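Hydrogenase expression/formation protein HypE (Desulfovibrio vulgaris subsp. vulgaris, PDB 2Z1U) binds ATP and magnesium and takes part in hydrogenase maturation, probably dehydrating its own C-terminal thiocarboxamide to the thiocyanate that supplies cyanide. Local coordinates at residues D25-H30 with R109-M114; D46-L51 with I148-V153; T229-A234 with G317-E322. All blocks are in the same frame, centred on the assembly; numbering follows the deposited sequence.

Interaction 1 of 3, residues D25-H30 with R109-M114. With ATP (adenosine-5'-triphosphate), chain D.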
# COMPACT_ATOMS: atom_id res chain seq x y z
N ASP A 25 -12.21 -15.86 -6.90
CA ASP A 25 -11.91 -17.28 -6.76
C ASP A 25 -10.60 -17.57 -6.03
O ASP A 25 -10.42 -18.65 -5.50
CB ASP A 25 -11.90 -17.98 -8.13
CG ASP A 25 -13.26 -17.94 -8.82
OD1 ASP A 25 -14.26 -17.45 -8.23
OD2 ASP A 25 -13.32 -18.39 -9.98
N LEU A 26 -9.69 -16.60 -6.01
CA LEU A 26 -8.42 -16.81 -5.32
C LEU A 26 -8.29 -15.98 -4.06
O LEU A 26 -8.22 -16.53 -2.96
CB LEU A 26 -7.22 -16.56 -6.25
CG LEU A 26 -5.83 -16.76 -5.61
CD1 LEU A 26 -5.61 -18.21 -5.16
CD2 LEU A 26 -4.73 -16.32 -6.55
N PHE A 27 -8.26 -14.65 -4.23
CA PHE A 27 -7.98 -13.74 -3.11
C PHE A 27 -9.05 -13.79 -2.03
O PHE A 27 -8.74 -14.05 -0.87
CB PHE A 27 -7.74 -12.31 -3.60
CG PHE A 27 -6.53 -12.16 -4.49
CD1 PHE A 27 -5.24 -12.41 -4.00
CD2 PHE A 27 -6.67 -11.73 -5.81
CE1 PHE A 27 -4.12 -12.27 -4.82
CE2 PHE A 27 -5.55 -11.59 -6.64
CZ PHE A 27 -4.27 -11.86 -6.14
N LEU A 28 -10.32 -13.58 -2.42
CA LEU A 28 -11.45 -13.65 -1.48
C LEU A 28 -11.58 -15.01 -0.83
O LEU A 28 -11.94 -15.11 0.35
CB LEU A 28 -12.77 -13.31 -2.18
CG LEU A 28 -13.22 -11.87 -2.04
CD1 LEU A 28 -12.16 -10.89 -2.59
CD2 LEU A 28 -14.58 -11.68 -2.71
N ARG A 29 -11.28 -16.06 -1.58
CA ARG A 29 -11.39 -17.42 -1.06
C ARG A 29 -10.45 -17.60 0.13
O ARG A 29 -10.86 -18.07 1.19
CB ARG A 29 -11.10 -18.45 -2.15
CG ARG A 29 -11.56 -19.85 -1.80
CD ARG A 29 -11.33 -20.81 -2.96
NE ARG A 29 -10.06 -21.52 -2.79
CZ ARG A 29 -8.97 -21.34 -3.53
NH1 ARG A 29 -8.96 -20.48 -4.55
NH2 ARG A 29 -7.87 -22.05 -3.27
N HIS A 30 -9.20 -17.19 -0.05
CA HIS A 30 -8.19 -17.33 1.01
C HIS A 30 -8.28 -16.31 2.14
O HIS A 30 -7.94 -16.62 3.29
CB HIS A 30 -6.78 -17.32 0.40
CG HIS A 30 -6.41 -18.60 -0.29
ND1 HIS A 30 -5.81 -19.65 0.36
CD2 HIS A 30 -6.57 -19.00 -1.58
CE1 HIS A 30 -5.61 -20.64 -0.49
NE2 HIS A 30 -6.07 -20.27 -1.67
N ARG A 109 0.16 -20.29 -3.77
CA ARG A 109 0.96 -20.59 -2.58
C ARG A 109 1.22 -19.33 -1.75
O ARG A 109 1.15 -19.37 -0.52
CB ARG A 109 2.29 -21.22 -2.97
CG ARG A 109 2.19 -22.69 -3.39
CD ARG A 109 3.58 -23.32 -3.43
NE ARG A 109 4.31 -22.98 -4.65
CZ ARG A 109 5.63 -23.00 -4.78
NH1 ARG A 109 6.42 -23.34 -3.76
NH2 ARG A 109 6.18 -22.67 -5.95
N VAL A 110 1.52 -18.22 -2.42
CA VAL A 110 1.79 -16.95 -1.74
C VAL A 110 0.52 -16.41 -1.08
O VAL A 110 0.55 -15.98 0.08
CB VAL A 110 2.37 -15.91 -2.71
CG1 VAL A 110 2.40 -14.51 -2.05
CG2 VAL A 110 3.76 -16.32 -3.17
N VAL A 111 -0.58 -16.45 -1.83
CA VAL A 111 -1.90 -16.05 -1.33
C VAL A 111 -2.31 -16.92 -0.13
O VAL A 111 -2.76 -16.39 0.88
CB VAL A 111 -2.98 -16.08 -2.45
CG1 VAL A 111 -4.36 -15.92 -1.87
CG2 VAL A 111 -2.70 -14.97 -3.47
N ALA A 112 -2.14 -18.24 -0.25
CA ALA A 112 -2.38 -19.17 0.87
C ALA A 112 -1.56 -18.81 2.13
O ALA A 112 -2.10 -18.80 3.24
CB ALA A 112 -2.10 -20.61 0.44
N SER A 113 -0.28 -18.52 1.94
CA SER A 113 0.57 -18.03 3.03
C SER A 113 0.04 -16.77 3.70
O SER A 113 0.05 -16.68 4.92
CB SER A 113 1.99 -17.77 2.53
OG SER A 113 2.71 -18.98 2.39
N MET A 114 -0.40 -15.79 2.91
CA MET A 114 -0.98 -14.56 3.46
C MET A 114 -2.22 -14.80 4.29
O MET A 114 -2.33 -14.27 5.40
CB MET A 114 -1.24 -13.51 2.37
CG MET A 114 0.02 -13.06 1.68
SD MET A 114 -0.20 -11.86 0.37
CE MET A 114 -0.71 -10.40 1.25
PG ATP D . -8.61 -0.01 -10.54
O1G ATP D . -7.51 -0.77 -9.77
O2G ATP D . -8.84 -0.60 -11.89
O3G ATP D . -8.45 1.50 -10.55
PB ATP D . -10.47 -0.21 -8.31
O1B ATP D . -9.17 -0.02 -7.51
O2B ATP D . -11.62 0.70 -8.01
O3B ATP D . -10.05 -0.25 -9.85
PA ATP D . -10.15 -3.04 -8.27
O1A ATP D . -10.55 -3.55 -9.65
O2A ATP D . -8.67 -2.86 -8.13
O3A ATP D . -11.01 -1.68 -7.95
O5' ATP D . -10.74 -3.94 -7.12
C5' ATP D . -12.04 -4.53 -7.19
C4' ATP D . -12.32 -5.16 -5.85
O4' ATP D . -11.42 -6.28 -5.73
C3' ATP D . -12.02 -4.24 -4.68
O3' ATP D . -13.01 -4.47 -3.66
C2' ATP D . -10.65 -4.68 -4.17
O2' ATP D . -10.57 -4.49 -2.75
C1' ATP D . -10.62 -6.18 -4.54
N9 ATP D . -9.25 -6.68 -4.86
C8 ATP D . -8.55 -6.47 -5.98
N7 ATP D . -7.36 -7.11 -5.92
C5 ATP D . -7.31 -7.69 -4.71
C6 ATP D . -6.32 -8.52 -3.97
N6 ATP D . -5.13 -8.80 -4.54
N1 ATP D . -6.66 -8.94 -2.75
C2 ATP D . -7.83 -8.66 -2.15
N3 ATP D . -8.77 -7.92 -2.78
C4 ATP D . -8.55 -7.43 -4.03
O HOH W 1 -5.39 -19.27 3.05
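Beside the adenine pocket of the ATP site, Phe27, Leu26 and His30 of helix 17-31 pack against Val111 and Ala112 of helix 104-121. The two short segments run nearly parallel, with axes 9.4 Å apart at closest approach and crossing at -20°. Val111 is the central side chain of the contact, its two branches going to different partners. Its CG2 lies 3.3 Å from Phe27 CE1, a tight contact oblique to the ring, and 3.9 Å from Leu26 CD2. The other branch, CG1, rests 3.6 Å from His30 CB. A beta-branched valine suits the place, since one short side chain serves three neighbours.

Phe27 swings its CG opposite its own carbonyl carbon (chi1 -64°), which carries the ring to the nucleotide while its CE1 atom stays against Val111 CG2. One face of the phenyl takes the adenine amino group: ATP N6 stands 3.3 Å above the ring plane, over its centre. A flat apolar ring can therefore serve the helix interface and the base at once. Hydrogen bonds to ATP come from other residues, among them Thr130 and Thr222 of the second subunit.

His30 leans over the backbone of the partner helix, its ND1 3.5 Å from Ala112 CA, and the small alanine methyl permits that closeness. In the ring plane, ND1 meets a water at 2.7 Å, which in turn donates a weak bond to Ala112 O. Phe96 of strand 87-99 meets both Phe27 and Val111, so this is helix-helix packing over the sheet of a PurM-like N-terminal domain, bordering its nucleotide site.

Interaction 2 of 3, residues D46-L51 with I148-V153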
# COMPACT_ATOMS: atom_id res chain seq x y z
N ASP A 46 -14.78 -0.26 11.16
CA ASP A 46 -15.19 0.34 12.43
C ASP A 46 -14.06 0.31 13.42
O ASP A 46 -13.83 -0.72 14.04
CB ASP A 46 -16.40 -0.41 13.02
CG ASP A 46 -17.64 -0.18 12.24
OD1 ASP A 46 -18.00 1.00 12.02
OD2 ASP A 46 -18.26 -1.19 11.84
N LEU A 47 -13.38 1.43 13.60
CA LEU A 47 -12.18 1.47 14.46
C LEU A 47 -12.16 2.54 15.57
O LEU A 47 -12.69 3.64 15.40
CB LEU A 47 -10.91 1.57 13.60
CG LEU A 47 -10.48 0.34 12.81
CD1 LEU A 47 -9.41 0.72 11.78
CD2 LEU A 47 -9.96 -0.75 13.73
N THR A 48 -11.52 2.21 16.69
CA THR A 48 -11.45 3.13 17.84
C THR A 48 -10.26 4.12 17.85
O THR A 48 -9.14 3.78 18.29
CB THR A 48 -11.57 2.39 19.21
OG1 THR A 48 -12.66 1.46 19.15
CG2 THR A 48 -11.84 3.39 20.36
N GLY A 49 -10.45 5.34 17.30
CA GLY A 49 -9.88 6.59 17.75
C GLY A 49 -8.44 6.78 17.30
O GLY A 49 -8.13 7.17 16.16
N PRO A 50 -7.47 6.77 18.29
CA PRO A 50 -6.06 6.91 17.95
C PRO A 50 -5.60 5.64 17.26
O PRO A 50 -5.70 4.55 17.84
CB PRO A 50 -5.36 7.09 19.31
CG PRO A 50 -6.47 7.24 20.32
CD PRO A 50 -7.67 6.58 19.73
N LEU A 51 -5.15 5.77 16.01
CA LEU A 51 -4.81 4.61 15.19
C LEU A 51 -3.36 4.67 14.77
O LEU A 51 -2.75 5.74 14.76
CB LEU A 51 -5.70 4.55 13.94
CG LEU A 51 -7.21 4.59 14.16
CD1 LEU A 51 -7.89 4.69 12.83
CD2 LEU A 51 -7.72 3.38 14.93
N ILE A 148 -3.51 -1.17 9.55
CA ILE A 148 -4.15 -0.22 10.43
C ILE A 148 -4.49 -0.90 11.76
O ILE A 148 -5.05 -2.00 11.79
CB ILE A 148 -5.40 0.43 9.75
CG1 ILE A 148 -5.89 1.64 10.55
CG2 ILE A 148 -6.53 -0.57 9.54
CD1 ILE A 148 -5.26 2.94 10.04
N GLY A 149 -4.17 -0.21 12.85
CA GLY A 149 -4.41 -0.74 14.18
C GLY A 149 -4.82 0.32 15.19
O GLY A 149 -4.66 1.52 14.97
N GLU A 150 -5.32 -0.15 16.33
CA GLU A 150 -5.78 0.70 17.41
C GLU A 150 -4.66 0.88 18.45
O GLU A 150 -4.15 -0.11 18.99
CB GLU A 150 -7.05 0.09 18.03
CG GLU A 150 -8.20 0.02 17.01
CD GLU A 150 -9.31 -0.96 17.38
OE1 GLU A 150 -9.00 -2.13 17.74
OE2 GLU A 150 -10.49 -0.55 17.30
N ILE A 151 -4.25 2.12 18.71
CA ILE A 151 -3.21 2.36 19.71
C ILE A 151 -3.72 1.99 21.11
O ILE A 151 -4.86 2.33 21.47
CB ILE A 151 -2.59 3.77 19.62
CG1 ILE A 151 -1.76 3.88 18.33
CG2 ILE A 151 -1.68 4.05 20.83
CD1 ILE A 151 -1.46 5.28 17.88
N LEU A 152 -2.89 1.27 21.85
CA LEU A 152 -3.28 0.66 23.12
C LEU A 152 -2.91 1.48 24.35
O LEU A 152 -3.46 1.25 25.43
CB LEU A 152 -2.70 -0.75 23.26
CG LEU A 152 -3.12 -1.80 22.21
CD1 LEU A 152 -2.19 -3.00 22.28
CD2 LEU A 152 -4.57 -2.22 22.40
N VAL A 153 -1.99 2.42 24.20
CA VAL A 153 -1.46 3.17 25.36
C VAL A 153 -1.11 4.61 25.02
O VAL A 153 -0.80 4.93 23.88
CB VAL A 153 -0.18 2.51 25.96
CG1 VAL A 153 -0.54 1.30 26.80
CG2 VAL A 153 0.85 2.17 24.88
O HOH W 2 -7.46 2.90 20.69
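Along the strand 50-58 side of the N-terminal sheet, where it meets the second subunit, Pro50 and Leu51 pair antiparallel with Glu150 and Ile151 of strand 141-151. Leu51 and Glu150 form a non-hydrogen-bonded pair; next to it, Ile151 N donates to Pro50 O at 3.0 Å. Pro50 needs no N-H for this pairing, since its carbonyl O is what Ile151 N uses, and its CB packs near Ile151 CB.

Glu150 also reaches back to Thr48. With its chain extended beyond CG (chi2 161°), it brings OE2 to Thr48 N at 3.0 Å, and the nearly straight bond (166°) uses the anti lone pair. Thr48 OG1 adds a weak bond to the same oxygen, while OE1 is held by a salt bridge to Arg90; both carboxylate oxygens are thus engaged.

Leu47 crosses both Glu150 and Ile148 at a slant, its CD2 3.6 Å from Glu150 OE2 and its CD1 3.8 Å from Ile148 CG1, so its branched end bridges the acid and the apolar interior. A water donates to Thr48 O and to Ile151 O, joining the two segments. Asp46, Pro50 and Leu51 also pair with a strand of the second subunit, consistent with the intersubunit beta barrel of PurM-like dimers.

Interaction 3 of 3, residues T229-A234 with G317-E322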
# COMPACT_ATOMS: atom_id res chain seq x y z
N THR A 229 18.92 0.04 13.32
CA THR A 229 17.79 0.50 14.16
C THR A 229 18.23 1.12 15.49
O THR A 229 17.58 2.06 15.95
CB THR A 229 16.59 -0.51 14.43
OG1 THR A 229 16.62 -0.95 15.79
CG2 THR A 229 16.61 -1.67 13.50
N LEU A 230 19.33 0.63 16.09
CA LEU A 230 19.86 1.29 17.30
C LEU A 230 20.38 2.70 16.99
O LEU A 230 20.28 3.60 17.82
CB LEU A 230 20.96 0.45 17.97
CG LEU A 230 20.50 -0.88 18.59
CD1 LEU A 230 21.69 -1.63 19.14
CD2 LEU A 230 19.41 -0.68 19.65
N ASN A 231 20.96 2.88 15.81
CA ASN A 231 21.43 4.21 15.38
C ASN A 231 20.24 5.17 15.16
O ASN A 231 20.32 6.35 15.52
CB ASN A 231 22.23 4.11 14.09
CG ASN A 231 23.68 3.87 14.34
OD1 ASN A 231 24.15 2.73 14.32
ND2 ASN A 231 24.41 4.94 14.60
N GLU A 232 19.16 4.63 14.59
CA GLU A 232 17.93 5.41 14.38
C GLU A 232 17.39 5.88 15.72
O GLU A 232 17.13 7.07 15.90
CB GLU A 232 16.85 4.59 13.67
CG GLU A 232 17.21 4.18 12.27
CD GLU A 232 16.11 3.32 11.66
OE1 GLU A 232 16.12 3.13 10.43
OE2 GLU A 232 15.23 2.87 12.40
N ILE A 233 17.27 4.95 16.65
CA ILE A 233 16.72 5.25 17.96
C ILE A 233 17.65 6.22 18.71
O ILE A 233 17.19 7.24 19.23
CB ILE A 233 16.47 3.97 18.77
CG1 ILE A 233 15.35 3.13 18.13
CG2 ILE A 233 16.24 4.30 20.24
CD1 ILE A 233 15.41 1.62 18.46
N ALA A 234 18.94 5.91 18.77
CA ALA A 234 19.89 6.83 19.39
C ALA A 234 19.78 8.25 18.81
O ALA A 234 19.79 9.23 19.56
CB ALA A 234 21.32 6.29 19.30
N GLY A 317 23.27 10.08 19.19
CA GLY A 317 23.06 9.32 17.98
C GLY A 317 24.02 8.17 17.74
O GLY A 317 23.84 7.42 16.79
N GLN A 318 25.03 8.01 18.58
CA GLN A 318 26.03 6.97 18.36
C GLN A 318 25.71 5.67 19.10
O GLN A 318 25.05 5.67 20.13
CB GLN A 318 27.44 7.47 18.69
CG GLN A 318 27.96 8.51 17.70
CD GLN A 318 29.48 8.67 17.73
OE1 GLN A 318 30.08 8.93 18.78
NE2 GLN A 318 30.11 8.52 16.57
N VAL A 319 26.19 4.56 18.55
CA VAL A 319 25.95 3.25 19.13
C VAL A 319 27.30 2.59 19.39
O VAL A 319 28.03 2.27 18.45
CB VAL A 319 25.12 2.37 18.20
CG1 VAL A 319 24.93 0.98 18.81
CG2 VAL A 319 23.75 3.02 17.91
N VAL A 320 27.62 2.38 20.66
CA VAL A 320 28.88 1.75 21.02
C VAL A 320 28.76 0.38 21.67
O VAL A 320 28.06 0.18 22.67
CB VAL A 320 29.86 2.73 21.75
CG1 VAL A 320 29.16 3.98 22.29
CG2 VAL A 320 30.73 2.03 22.82
N MET A 321 29.45 -0.58 21.06
CA MET A 321 29.41 -1.96 21.50
C MET A 321 30.66 -2.27 22.28
O MET A 321 31.79 -2.09 21.76
CB MET A 321 29.28 -2.91 20.29
CG MET A 321 29.08 -4.38 20.67
SD MET A 321 28.57 -5.42 19.29
CE MET A 321 30.06 -5.50 18.30
N GLU A 322 30.48 -2.71 23.52
CA GLU A 322 31.60 -3.31 24.24
C GLU A 322 31.83 -4.69 23.63
O GLU A 322 30.95 -5.55 23.63
CB GLU A 322 31.36 -3.42 25.74
CG GLU A 322 32.52 -4.09 26.44
CD GLU A 322 32.33 -4.24 27.93
OE1 GLU A 322 31.48 -3.53 28.49
OE2 GLU A 322 33.03 -5.09 28.53
O HOH W 3 22.22 8.01 14.75
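Val319 turns CG1 opposite its backbone N (chi1 178°) and CG2 opposite its carbonyl carbon, which drives CG2 against Leu230 and Asn231 and sets CG1 beside Leu230. This is alpha/beta packing in the C-terminal part of the protein: helix 225-237 lies on the mixed sheet in which strand 319-322 runs parallel to strand 240-244. The helix and strand segments approach to 9.2 Å between axes, at 128° between their directions.

CG2 of Val319 is the centre of the contact. It presses on the helix backbone, 3.5 Å from Leu230 C, and lies 3.8 Å from Leu230 CB; the two side chains cross at about a right angle. Ala234, one turn on, brings its CB to 4.3 Å from the same methyl. A valine fills this spot well because its short forked side chain can nestle against the helix surface. Asn231 crosses Val319 obliquely, and its side chain, on a partly exposed residue, packs by Val319 CG2.

Just before the strand, the two backbones come nearest: Ala234 C is 3.5 Å from Gly317 CA, an approach helped by the small alanine methyl. Gly317 has a positive phi of 94°, a conformation readily taken by glycine. Leu230 and Ala234 rest on Val243 and Cys241 of strand 240-244, so the helix covers two neighbouring strands. A water also joins the segments, donating to Asn231 O at 2.6 Å and to Gly317 O at 2.7 Å.

How the interactions relate
Interactions 1 and 2 belong to the same N-terminal sheet system: the helices of the first lie over it and the strands of the second are part of it, with centres 27 Å apart. Interaction 3 belongs to the second sheet, on the opposite side of the chain's centre from interaction 1. Interaction 1 is the buried one and has no direct hydrogen bond between its segments; apolar branches and rings meet there, and the nucleotide joins in. Interaction 2, partly buried at the dimer interface, relies on backbone pairing and a carboxylate. Interaction 3 is partly buried helix-on-strand packing. Each contact includes a water between its segments, the one in interaction 1 weakly bound on one side.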